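Cysteine protease (Xylella fastidiosa, PDB 3OIS) binds uridine-5'-diphosphate and is probably a papain-family cysteine peptidase. Local coordinates at residues A[261-265]-A[266-270]; A[47-51]-A[52-56]; A[131-135]-A[136-140]. One frame throughout, in Å; residues are numbered along the deposited sequence.

Overall arrangement
Contact 2 (47-56) comes first along the chain, then contact 3 (131-140), then contact 1 (261-270). They do not touch: their centres lie 27 to 29 Å apart. Contact 1 turns the chain into strand 266-270, which pairs with strand 250-254 in the antiparallel sheet. Contact 3 ends helix 126-135 on the opposite side of the chain's centre. Both lie within the range of the papain family. Contact 2 starts the short surface helix 51-55, which packs on helix 191-199. Contact 2 closely follows Asp44 and Phe45 of the UDP site, and contact 3 supplies lysines to the same site.

Contact 1: residues A[261-265]-A[266-270]; sequences VGEDG and YFWMP
The Phe267 ring has Gly262 over one face. Gly262 CA stands 3.5 Å above the ring plane, offset toward the rim, in a CH-pi contact. At the ring's edge, Val261 CG2 lies 3.8 Å from Phe267 CZ. Outside the turn, Trp214 meets this ring edge-to-face. Phe267 CG is anti to its carbonyl carbon (chi1 -65°), which swings the ring back over the loop before the strand. The Tyr266 ring turns an edge to the backbone of the turn. Its CD1 is 3.5 Å from Asp264 O and also near Glu263 O. Its hydroxyl is hydrogen-bonded to Arg254.

The chain forms a type I' beta turn from Glu263 to Tyr266, the kind common in two-residue hairpins, and leads into strand 266-270. Glu263 and Tyr266 form a single antiparallel hydrogen-bonded bridge. Glu263 N donates to Tyr266 O at 2.9 Å, nearly straight (175°) and in the carbonyl plane. Tyr266 N returns a bond to Glu263 O, but from above that carbonyl plane. Asp264 and Gly265 fill the corner with positive phi. Gly265 N also bonds back to Val261 O at 2.8 Å.

Glu263 and Trp268 meet through water. Water 1 donates to Glu263 OE1 and accepts from Trp268 NE1 at 3.2 Å. Water 2 joins Glu263 OE2 to the same indole nitrogen at 3.1 Å, in the plane of the indole at its edge. The two waters share its single N-H. The carboxylate and indole planes are 75° apart. Arg252 on the neighbouring strand forms a salt bridge with Glu263 OE1 and a cation-pi contact with Trp268.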
ATOM      1  N   VAL A 261       5.122  -2.165 -16.276  1.00 16.73           N
ATOM      2  CA  VAL A 261       6.141  -2.987 -15.590  1.00 16.02           C
ATOM      3  C   VAL A 261       5.486  -4.263 -15.030  1.00 14.38           C
ATOM      4  O   VAL A 261       4.277  -4.293 -14.858  1.00 15.51           O
ATOM      5  CB  VAL A 261       6.893  -2.148 -14.412  1.00 16.10           C
ATOM      6  CG1 VAL A 261       7.640  -0.982 -15.069  1.00 16.10           C
ATOM      7  CG2 VAL A 261       5.870  -1.730 -13.300  1.00 14.44           C
ATOM      8  N   GLY A 262       6.269  -5.277 -14.707  1.00 15.78           N
ATOM      9  CA  GLY A 262       5.746  -6.565 -14.155  1.00 15.76           C
ATOM     10  C   GLY A 262       4.789  -7.151 -15.210  1.00 14.76           C
ATOM     11  O   GLY A 262       5.037  -7.026 -16.394  1.00 16.63           O
ATOM     12  N   GLU A 263       3.697  -7.751 -14.733  1.00 14.81           N
ATOM     13  CA  GLU A 263       2.606  -8.327 -15.568  1.00 14.84           C
ATOM     14  C   GLU A 263       1.423  -7.408 -15.315  1.00 15.08           C
ATOM     15  O   GLU A 263       0.715  -7.556 -14.321  1.00 17.15           O
ATOM     16  CB  GLU A 263       2.339  -9.782 -15.188  1.00 12.50           C
ATOM     17  CG  GLU A 263       3.438 -10.736 -15.590  1.00 18.40           C
ATOM     18  CD  GLU A 263       3.238 -12.188 -15.056  1.00 19.67           C
ATOM     19  OE1 GLU A 263       2.448 -12.394 -14.117  1.00 17.26           O
ATOM     20  OE2 GLU A 263       3.881 -13.155 -15.534  1.00 21.28           O
ATOM     21  N   ASP A 264       1.272  -6.424 -16.209  1.00 16.43           N
ATOM     22  CA  ASP A 264       0.245  -5.386 -16.091  0.50 16.13           C
ATOM     23  C   ASP A 264       0.308  -4.698 -14.758  1.00 16.34           C
ATOM     24  O   ASP A 264      -0.710  -4.344 -14.184  1.00 15.00           O
ATOM     25  CB  ASP A 264      -1.162  -5.945 -16.272  0.50 18.25           C
ATOM     26  CG  ASP A 264      -1.784  -5.491 -17.522  0.50 21.71           C
ATOM     27  OD1 ASP A 264      -1.817  -4.243 -17.790  0.50 24.93           O
ATOM     28  OD2 ASP A 264      -2.209  -6.419 -18.244  0.50 26.54           O
ATOM     29  N   GLY A 265       1.521  -4.519 -14.277  1.00 13.41           N
ATOM     30  CA  GLY A 265       1.655  -3.785 -12.991  1.00 15.63           C
ATOM     31  C   GLY A 265       1.724  -4.700 -11.778  1.00 15.46           C
ATOM     32  O   GLY A 265       1.916  -4.205 -10.639  1.00 15.10           O
ATOM     33  N   TYR A 266       1.523  -6.002 -11.948  1.00 15.26           N
ATOM     34  CA  TYR A 266       1.574  -6.963 -10.849  1.00 14.83           C
ATOM     35  C   TYR A 266       2.915  -7.749 -10.804  1.00 14.03           C
ATOM     36  O   TYR A 266       3.603  -7.948 -11.862  1.00 14.11           O
ATOM     37  CB  TYR A 266       0.426  -8.000 -10.969  1.00 14.79           C
ATOM     38  CG  TYR A 266      -0.931  -7.380 -10.648  1.00 13.50           C
ATOM     39  CD1 TYR A 266      -1.596  -6.486 -11.578  1.00 12.73           C
ATOM     40  CD2 TYR A 266      -1.553  -7.611  -9.417  1.00 14.22           C
ATOM     41  CE1 TYR A 266      -2.824  -5.936 -11.270  1.00 13.13           C
ATOM     42  CE2 TYR A 266      -2.797  -7.001  -9.118  1.00 11.27           C
ATOM     43  CZ  TYR A 266      -3.387  -6.147 -10.017  1.00 13.48           C
ATOM     44  OH  TYR A 266      -4.569  -5.573  -9.683  1.00 16.85           O
ATOM     45  N   PHE A 267       3.275  -8.213  -9.616  1.00 13.32           N
ATOM     46  CA  PHE A 267       4.522  -8.971  -9.407  1.00 13.40           C
ATOM     47  C   PHE A 267       4.287 -10.156  -8.495  1.00 12.06           C
ATOM     48  O   PHE A 267       3.195 -10.300  -7.885  1.00 11.57           O
ATOM     49  CB  PHE A 267       5.581  -8.035  -8.765  1.00 13.84           C
ATOM     50  CG  PHE A 267       6.010  -6.906  -9.655  1.00 11.14           C
ATOM     51  CD1 PHE A 267       5.295  -5.687  -9.728  1.00 11.71           C
ATOM     52  CD2 PHE A 267       7.207  -7.043 -10.394  1.00  9.47           C
ATOM     53  CE1 PHE A 267       5.785  -4.599 -10.571  1.00 13.29           C
ATOM     54  CE2 PHE A 267       7.723  -5.980 -11.194  1.00 11.49           C
ATOM     55  CZ  PHE A 267       7.004  -4.762 -11.305  1.00 13.42           C
ATOM     56  N   TRP A 268       5.284 -11.032  -8.410  1.00 12.36           N
ATOM     57  CA  TRP A 268       5.271 -12.186  -7.534  1.00 13.35           C
ATOM     58  C   TRP A 268       6.372 -12.047  -6.523  1.00 14.36           C
ATOM     59  O   TRP A 268       7.551 -11.777  -6.906  1.00 15.28           O
ATOM     60  CB  TRP A 268       5.607 -13.457  -8.323  1.00 14.52           C
ATOM     61  CG  TRP A 268       4.492 -14.026  -9.249  1.00 14.24           C
ATOM     62  CD1 TRP A 268       4.584 -14.200 -10.623  1.00 18.51           C
ATOM     63  CD2 TRP A 268       3.239 -14.629  -8.852  1.00 15.48           C
ATOM     64  NE1 TRP A 268       3.447 -14.833 -11.104  1.00 19.55           N
ATOM     65  CE2 TRP A 268       2.596 -15.074 -10.054  1.00 18.02           C
ATOM     66  CE3 TRP A 268       2.564 -14.766  -7.622  1.00 15.50           C
ATOM     67  CZ2 TRP A 268       1.325 -15.635 -10.051  1.00 18.42           C
ATOM     68  CZ3 TRP A 268       1.330 -15.411  -7.623  1.00 17.43           C
ATOM     69  CH2 TRP A 268       0.712 -15.794  -8.836  1.00 17.80           C
ATOM     70  N   MET A 269       6.003 -12.208  -5.242  1.00 13.66           N
ATOM     71  CA  MET A 269       6.934 -12.095  -4.130  1.00 12.95           C
ATOM     72  C   MET A 269       7.113 -13.498  -3.492  1.00 14.24           C
ATOM     73  O   MET A 269       6.144 -14.067  -3.089  1.00 13.22           O
ATOM     74  CB  MET A 269       6.406 -11.147  -3.019  1.00 12.85           C
ATOM     75  CG  MET A 269       7.426 -11.080  -1.844  1.00 11.89           C
ATOM     76  SD  MET A 269       6.884  -9.795  -0.611  1.00 13.73           S
ATOM     77  CE  MET A 269       7.455  -8.295  -1.457  1.00 14.97           C
ATOM     78  N   PRO A 270       8.342 -13.995  -3.333  1.00 16.44           N
ATOM     79  CA  PRO A 270       8.538 -15.351  -2.770  1.00 16.44           C
ATOM     80  C   PRO A 270       7.992 -15.491  -1.344  1.00 17.09           C
ATOM     81  O   PRO A 270       8.035 -14.545  -0.570  1.00 16.25           O
ATOM     82  CB  PRO A 270      10.075 -15.516  -2.690  1.00 19.41           C
ATOM     83  CG  PRO A 270      10.652 -14.369  -3.546  1.00 17.83           C
ATOM     84  CD  PRO A 270       9.599 -13.313  -3.692  1.00 17.30           C
TER
HETATM   85  O   HOH W   1       1.492 -14.888 -13.597  1.00 25.77           O
HETATM   86  O   HOH W   2       3.965 -15.457 -14.108  1.00 34.78           O

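Contact 2: residues A[47-51]-A[52-56]; sequences YTPEK and SVIAA
Pro49 and Ile54 are the apolar pair of this helix start, and their side chains approach at a slant. The segment is the N-terminus of the short helix 51-55, with Glu50 at the N-cap position and Pro49 just before it. Ile54 CD1 comes within 3.7 Å of Pro49 CB and also touches Pro49 CG. Ile54 CG1 is anti to its carbonyl carbon (chi1 -72°), and the chain then extends. This carries the CD1 methyl back along the helix to the proline ring. Both residues also touch Ala196 of helix 191-199, and Pro49 reaches His193 there as well. The pair thus joins the start of helix 51-55 to a second helix.

Val53 meets Glu50 instead. Its CG2 branch lies 3.7 Å from Glu50 CB, so the contact is made by the base of the glutamate chain and not by its carboxylate. Val53 also packs on Ala196 and Val200. Pro49, Val53 and Ile54 thus face helix 191-199, while Glu50, Lys51 and Ser52 are exposed to solvent.

The backbone carbonyl of Glu50 is gripped by two N-H groups. Ile54 N gives a nearly straight bond of 3.2 Å to Glu50 O, close to the line of the C=O. Val53 N is nearer to Glu50 O, at 3.0 Å, but its bond is bent (134°) and the donor sits above the carbonyl plane. One residue further on, Ala55 N donates to Lys51 O.

Near the helix start, solvent meets the backbone. A link from water 3 to Glu50 OE1 is doubtful, because it is made by one of two conformers of that side chain. The same water accepts from Ser52 N at 3.0 Å.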
ATOM      1  N   TYR A  47      -6.061  -9.712  13.514  1.00 18.65           N
ATOM      2  CA  TYR A  47      -6.913 -10.432  12.546  1.00 19.47           C
ATOM      3  C   TYR A  47      -6.868 -11.930  12.911  1.00 19.93           C
ATOM      4  O   TYR A  47      -5.808 -12.526  12.978  1.00 20.38           O
ATOM      5  CB  TYR A  47      -6.410 -10.142  11.113  1.00 19.46           C
ATOM      6  CG  TYR A  47      -7.185 -10.904  10.060  1.00 17.96           C
ATOM      7  CD1 TYR A  47      -8.348 -10.350   9.544  1.00 18.55           C
ATOM      8  CD2 TYR A  47      -6.797 -12.196   9.646  1.00 20.98           C
ATOM      9  CE1 TYR A  47      -9.096 -11.013   8.555  1.00 22.31           C
ATOM     10  CE2 TYR A  47      -7.604 -12.898   8.644  1.00 18.46           C
ATOM     11  CZ  TYR A  47      -8.687 -12.264   8.142  1.00 19.90           C
ATOM     12  OH  TYR A  47      -9.433 -12.899   7.224  1.00 19.11           O
ATOM     13  N   THR A  48      -8.006 -12.542  13.224  1.00 19.83           N
ATOM     14  CA  THR A  48      -7.936 -13.893  13.724  1.00 21.69           C
ATOM     15  C   THR A  48      -8.642 -14.757  12.727  1.00 20.32           C
ATOM     16  O   THR A  48      -9.846 -14.761  12.697  1.00 21.08           O
ATOM     17  CB  THR A  48      -8.626 -14.005  15.124  1.00 21.64           C
ATOM     18  OG1 THR A  48      -7.967 -13.090  16.018  1.00 26.10           O
ATOM     19  CG2 THR A  48      -8.491 -15.473  15.697  1.00 24.08           C
ATOM     20  N   PRO A  49      -7.887 -15.480  11.892  1.00 20.12           N
ATOM     21  CA  PRO A  49      -8.520 -16.295  10.874  1.00 21.31           C
ATOM     22  C   PRO A  49      -9.237 -17.457  11.562  1.00 21.73           C
ATOM     23  O   PRO A  49      -8.778 -17.908  12.635  1.00 23.05           O
ATOM     24  CB  PRO A  49      -7.340 -16.886  10.082  1.00 20.38           C
ATOM     25  CG  PRO A  49      -6.134 -16.031  10.419  1.00 21.97           C
ATOM     26  CD  PRO A  49      -6.419 -15.653  11.893  1.00 22.42           C
ATOM     27  N   GLU A  50     -10.341 -17.870  10.982  1.00 22.95           N
ATOM     28  CA  GLU A  50     -11.066 -19.081  11.434  0.50 23.98           C
ATOM     29  C   GLU A  50     -10.160 -20.297  11.385  1.00 24.28           C
ATOM     30  O   GLU A  50      -9.490 -20.544  10.363  1.00 25.18           O
ATOM     31  CB  GLU A  50     -12.288 -19.318  10.550  0.50 23.62           C
ATOM     32  CG  GLU A  50     -13.500 -18.524  10.967  0.50 25.21           C
ATOM     33  CD  GLU A  50     -13.866 -18.769  12.413  0.50 27.72           C
ATOM     34  OE1 GLU A  50     -13.740 -19.925  12.873  0.50 23.64           O
ATOM     35  OE2 GLU A  50     -14.266 -17.797  13.087  0.50 31.10           O
ATOM     36  N   LYS A  51     -10.091 -21.055  12.481  1.00 25.09           N
ATOM     37  CA  LYS A  51      -9.251 -22.254  12.452  0.50 24.78           C
ATOM     38  C   LYS A  51      -9.635 -23.204  11.326  1.00 24.71           C
ATOM     39  O   LYS A  51      -8.751 -23.917  10.793  1.00 24.71           O
ATOM     40  CB  LYS A  51      -9.210 -23.001  13.790  0.50 25.06           C
ATOM     41  CG  LYS A  51      -8.020 -22.588  14.666  0.50 23.68           C
ATOM     42  CD  LYS A  51      -8.135 -23.210  16.026  0.50 21.75           C
ATOM     43  CE  LYS A  51      -7.532 -22.291  17.113  0.50 25.30           C
ATOM     44  NZ  LYS A  51      -8.443 -21.180  17.600  0.50 24.40           N
ATOM     45  N   SER A  52     -10.909 -23.228  10.940  1.00 24.67           N
ATOM     46  CA  SER A  52     -11.317 -24.130   9.840  1.00 24.62           C
ATOM     47  C   SER A  52     -10.724 -23.772   8.488  1.00 22.60           C
ATOM     48  O   SER A  52     -10.475 -24.656   7.641  1.00 22.11           O
ATOM     49  CB  SER A  52     -12.860 -24.301   9.728  1.00 24.71           C
ATOM     50  OG  SER A  52     -13.553 -23.060   9.650  1.00 27.99           O
ATOM     51  N   VAL A  53     -10.486 -22.476   8.321  1.00 22.67           N
ATOM     52  CA  VAL A  53      -9.924 -21.943   7.085  1.00 21.44           C
ATOM     53  C   VAL A  53      -8.448 -22.274   7.024  1.00 21.54           C
ATOM     54  O   VAL A  53      -7.966 -22.831   6.029  1.00 20.99           O
ATOM     55  CB  VAL A  53     -10.151 -20.431   7.061  1.00 20.76           C
ATOM     56  CG1 VAL A  53      -9.442 -19.821   5.869  1.00 20.97           C
ATOM     57  CG2 VAL A  53     -11.600 -20.148   6.997  1.00 22.31           C
ATOM     58  N   ILE A  54      -7.749 -22.005   8.118  1.00 21.20           N
ATOM     59  CA  ILE A  54      -6.304 -22.357   8.213  1.00 23.97           C
ATOM     60  C   ILE A  54      -6.034 -23.835   7.988  1.00 24.33           C
ATOM     61  O   ILE A  54      -5.034 -24.249   7.329  1.00 24.03           O
ATOM     62  CB  ILE A  54      -5.697 -21.876   9.563  1.00 24.45           C
ATOM     63  CG1 ILE A  54      -5.551 -20.341   9.583  1.00 27.28           C
ATOM     64  CG2 ILE A  54      -4.276 -22.543   9.858  1.00 27.08           C
ATOM     65  CD1 ILE A  54      -5.411 -19.823  11.077  1.00 33.39           C
ATOM     66  N   ALA A  55      -6.923 -24.652   8.530  1.00 24.16           N
ATOM     67  CA  ALA A  55      -6.769 -26.110   8.377  1.00 26.35           C
ATOM     68  C   ALA A  55      -6.933 -26.595   6.958  1.00 26.64           C
ATOM     69  O   ALA A  55      -6.427 -27.680   6.641  1.00 30.30           O
ATOM     70  CB  ALA A  55      -7.762 -26.875   9.292  1.00 26.28           C
ATOM     71  N   ALA A  56      -7.637 -25.811   6.134  1.00 24.81           N
ATOM     72  CA  ALA A  56      -8.013 -26.220   4.801  1.00 25.18           C
ATOM     73  C   ALA A  56      -7.760 -25.142   3.746  1.00 23.85           C
ATOM     74  O   ALA A  56      -8.665 -24.734   3.019  1.00 24.46           O
ATOM     75  CB  ALA A  56      -9.503 -26.659   4.769  1.00 25.43           C
TER
HETATM   76  O   HOH W   3     -13.264 -22.376  12.567  1.00 28.28           O

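Contact 3: residues A[131-135]-A[136-140]; sequences KVLHK and LGVCP. With UDP (uridine-5'-diphosphate), chain E.
Val132 O accepts from both Leu136 N (2.8 Å) and Gly137 N (2.9 Å), the second bond more bent (133°), and Gly137 then leaves helical geometry with positive phi. This is the C-terminal end of helix 126-135, stopped at a glycine. Gly137 N also makes a weak bond to Leu133 O.

Beyond the glycine the chain turns off the helix, and Val138 still meets Leu133. Leu133 CD2 and Val138 CG1 are 3.6 Å apart, and the two side chains lie side by side, pointing the same way. Leu133 also packs on Leu83 and Ile87, and Val138 on Ile107, so the pair joins this end to helices 78-93 and 104-114.

The other side of the helix faces the diphosphate of UDP. The nucleotide is also hydrogen-bonded to Asp41, Asp44, Phe45 and Tyr184. His134 CE1 lies 3.9 Å from UDP O1A, which is at the ring's edge. Lys131 bends at chi2 (91°), then runs straight to put NZ 2.7 Å from UDP O2B. Lys135, one turn later, spans the two phosphates: its NZ donates to both UDP O1A and UDP O3B, each at 3.0 Å.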
ATOM      1  N   LYS A 131      -5.667   5.215   9.859  1.00 14.53           N
ATOM      2  CA  LYS A 131      -6.317   6.201  10.700  1.00 14.65           C
ATOM      3  C   LYS A 131      -7.124   7.252   9.896  1.00 15.55           C
ATOM      4  O   LYS A 131      -8.250   7.589  10.297  1.00 15.68           O
ATOM      5  CB  LYS A 131      -5.300   6.907  11.555  1.00 15.65           C
ATOM      6  CG  LYS A 131      -5.980   7.636  12.762  1.00 15.92           C
ATOM      7  CD  LYS A 131      -6.075   6.781  14.003  1.00 21.07           C
ATOM      8  CE  LYS A 131      -6.705   7.530  15.108  1.00 24.59           C
ATOM      9  NZ  LYS A 131      -6.966   6.536  16.147  1.00 23.51           N
ATOM     10  N   VAL A 132      -6.548   7.798   8.818  1.00 14.39           N
ATOM     11  CA  VAL A 132      -7.242   8.692   7.908  1.00 14.93           C
ATOM     12  C   VAL A 132      -8.518   8.020   7.393  1.00 13.72           C
ATOM     13  O   VAL A 132      -9.590   8.574   7.527  1.00 16.87           O
ATOM     14  CB  VAL A 132      -6.388   9.104   6.687  1.00 14.17           C
ATOM     15  CG1 VAL A 132      -7.181   9.934   5.718  1.00 10.96           C
ATOM     16  CG2 VAL A 132      -5.116   9.860   7.157  1.00 15.06           C
ATOM     17  N   LEU A 133      -8.398   6.783   6.885  1.00 13.92           N
ATOM     18  CA  LEU A 133      -9.620   6.097   6.429  1.00 13.46           C
ATOM     19  C   LEU A 133     -10.687   5.905   7.493  1.00 15.59           C
ATOM     20  O   LEU A 133     -11.874   5.885   7.120  1.00 15.71           O
ATOM     21  CB  LEU A 133      -9.261   4.775   5.773  1.00 13.05           C
ATOM     22  CG  LEU A 133      -8.442   4.934   4.508  1.00 13.97           C
ATOM     23  CD1 LEU A 133      -7.955   3.492   3.964  1.00 14.50           C
ATOM     24  CD2 LEU A 133      -9.163   5.700   3.419  1.00 14.67           C
ATOM     25  N   HIS A 134     -10.275   5.676   8.738  1.00 15.80           N
ATOM     26  CA  HIS A 134     -11.200   5.387   9.844  1.00 18.04           C
ATOM     27  C   HIS A 134     -11.916   6.657  10.313  1.00 16.68           C
ATOM     28  O   HIS A 134     -13.135   6.644  10.506  1.00 16.58           O
ATOM     29  CB  HIS A 134     -10.451   4.787  11.011  1.00 17.03           C
ATOM     30  CG  HIS A 134     -11.344   4.256  12.096  1.00 19.66           C
ATOM     31  ND1 HIS A 134     -10.940   4.137  13.418  1.00 20.76           N
ATOM     32  CD2 HIS A 134     -12.624   3.797  12.042  1.00 17.61           C
ATOM     33  CE1 HIS A 134     -11.931   3.616  14.132  1.00 19.70           C
ATOM     34  NE2 HIS A 134     -12.970   3.411  13.331  1.00 19.14           N
ATOM     35  N   LYS A 135     -11.151   7.729  10.507  1.00 18.08           N
ATOM     36  CA  LYS A 135     -11.670   8.973  11.068  1.00 18.70           C
ATOM     37  C   LYS A 135     -12.167   9.998  10.053  1.00 19.07           C
ATOM     38  O   LYS A 135     -13.119  10.744  10.361  1.00 21.02           O
ATOM     39  CB  LYS A 135     -10.572   9.649  11.898  1.00 19.83           C
ATOM     40  CG  LYS A 135     -10.058   8.791  13.015  1.00 17.53           C
ATOM     41  CD  LYS A 135     -11.093   8.458  14.084  1.00 24.40           C
ATOM     42  CE  LYS A 135     -10.461   7.601  15.173  1.00 26.58           C
ATOM     43  NZ  LYS A 135     -11.434   7.225  16.216  1.00 30.58           N
ATOM     44  N   LEU A 136     -11.564  10.064   8.847  1.00 16.92           N
ATOM     45  CA  LEU A 136     -11.908  11.042   7.827  0.50 17.08           C
ATOM     46  C   LEU A 136     -12.574  10.372   6.622  1.00 16.57           C
ATOM     47  O   LEU A 136     -13.309  11.000   5.915  1.00 18.08           O
ATOM     48  CB  LEU A 136     -10.662  11.781   7.360  0.50 16.75           C
ATOM     49  CG  LEU A 136      -9.808  12.367   8.494  0.50 16.74           C
ATOM     50  CD1 LEU A 136      -8.698  13.275   7.968  0.50 18.55           C
ATOM     51  CD2 LEU A 136     -10.689  13.105   9.526  0.50 14.01           C
ATOM     52  N   GLY A 137     -12.236   9.090   6.342  1.00 16.67           N
ATOM     53  CA  GLY A 137     -12.698   8.507   5.068  1.00 15.74           C
ATOM     54  C   GLY A 137     -11.777   8.870   3.908  1.00 17.76           C
ATOM     55  O   GLY A 137     -10.509   9.085   4.103  1.00 17.76           O
ATOM     56  N   VAL A 138     -12.326   8.898   2.712  1.00 14.26           N
ATOM     57  CA  VAL A 138     -11.605   9.317   1.507  1.00 14.08           C
ATOM     58  C   VAL A 138     -12.623   9.711   0.454  1.00 15.24           C
ATOM     59  O   VAL A 138     -13.672   9.029   0.303  1.00 17.72           O
ATOM     60  CB  VAL A 138     -10.657   8.185   0.957  1.00 12.88           C
ATOM     61  CG1 VAL A 138     -11.421   6.798   0.784  1.00 16.02           C
ATOM     62  CG2 VAL A 138      -9.916   8.632  -0.298  1.00 13.46           C
ATOM     63  N   CYS A 139     -12.352  10.807  -0.237  1.00 15.59           N
ATOM     64  CA  CYS A 139     -13.268  11.263  -1.326  1.00 17.19           C
ATOM     65  C   CYS A 139     -12.851  10.633  -2.652  1.00 18.87           C
ATOM     66  O   CYS A 139     -11.752  10.107  -2.794  1.00 19.87           O
ATOM     67  CB  CYS A 139     -13.255  12.787  -1.421  1.00 19.07           C
ATOM     68  SG  CYS A 139     -11.679  13.527  -1.862  1.00 18.52           S
ATOM     69  N   PRO A 140     -13.726  10.686  -3.679  1.00 18.17           N
ATOM     70  CA  PRO A 140     -13.328  10.205  -4.966  1.00 17.75           C
ATOM     71  C   PRO A 140     -12.146  10.986  -5.592  1.00 17.81           C
ATOM     72  O   PRO A 140     -12.025  12.216  -5.431  1.00 17.26           O
ATOM     73  CB  PRO A 140     -14.640  10.432  -5.825  1.00 19.21           C
ATOM     74  CG  PRO A 140     -15.726  10.245  -4.783  1.00 18.40           C
ATOM     75  CD  PRO A 140     -15.162  11.076  -3.624  1.00 20.04           C
TER
HETATM   76  N1  UDP E 292      -7.601   0.135  16.737  1.00 16.50           N
HETATM   77  C2  UDP E 292      -7.409  -0.897  15.861  1.00 14.97           C
HETATM   78  N3  UDP E 292      -8.430  -1.196  14.968  1.00 14.54           N
HETATM   79  C4  UDP E 292      -9.586  -0.485  14.952  1.00 15.48           C
HETATM   80  C5  UDP E 292      -9.814   0.552  15.875  1.00 16.83           C
HETATM   81  C6  UDP E 292      -8.732   0.908  16.692  1.00 16.94           C
HETATM   82  O2  UDP E 292      -6.407  -1.539  15.820  1.00 13.61           O
HETATM   83  O4  UDP E 292     -10.494  -0.897  14.159  1.00 14.13           O
HETATM   84  C1' UDP E 292      -6.516   0.331  17.760  1.00 17.20           C
HETATM   85  C2' UDP E 292      -5.251   0.957  17.213  1.00 19.48           C
HETATM   86  O2' UDP E 292      -4.207   0.467  18.052  1.00 16.98           O
HETATM   87  C3' UDP E 292      -5.537   2.371  17.533  1.00 18.83           C
HETATM   88  C4' UDP E 292      -6.167   2.271  18.941  1.00 19.83           C
HETATM   89  O4' UDP E 292      -7.004   1.097  18.870  1.00 19.50           O
HETATM   90  O3' UDP E 292      -4.280   3.038  17.623  1.00 18.71           O
HETATM   91  C5' UDP E 292      -6.926   3.550  19.282  1.00 18.87           C
HETATM   92  O5' UDP E 292      -7.983   3.668  18.333  1.00 22.70           O
HETATM   93  PA  UDP E 292      -9.204   4.574  18.505  1.00 24.54           P
HETATM   94  O1A UDP E 292      -9.934   4.837  17.245  1.00 23.18           O
HETATM   95  O2A UDP E 292     -10.044   4.130  19.652  1.00 25.95           O
HETATM   96  O3A UDP E 292      -8.413   5.928  18.950  1.00 32.94           O
HETATM   97  PB  UDP E 292      -8.814   7.488  19.083  1.00 34.50           P
HETATM   98  O1B UDP E 292      -8.418   7.910  20.422  1.00 39.37           O
HETATM   99  O2B UDP E 292      -8.102   8.113  17.998  1.00 32.20           O
HETATM  100  O3B UDP E 292     -10.279   7.740  18.894  1.00 36.52           O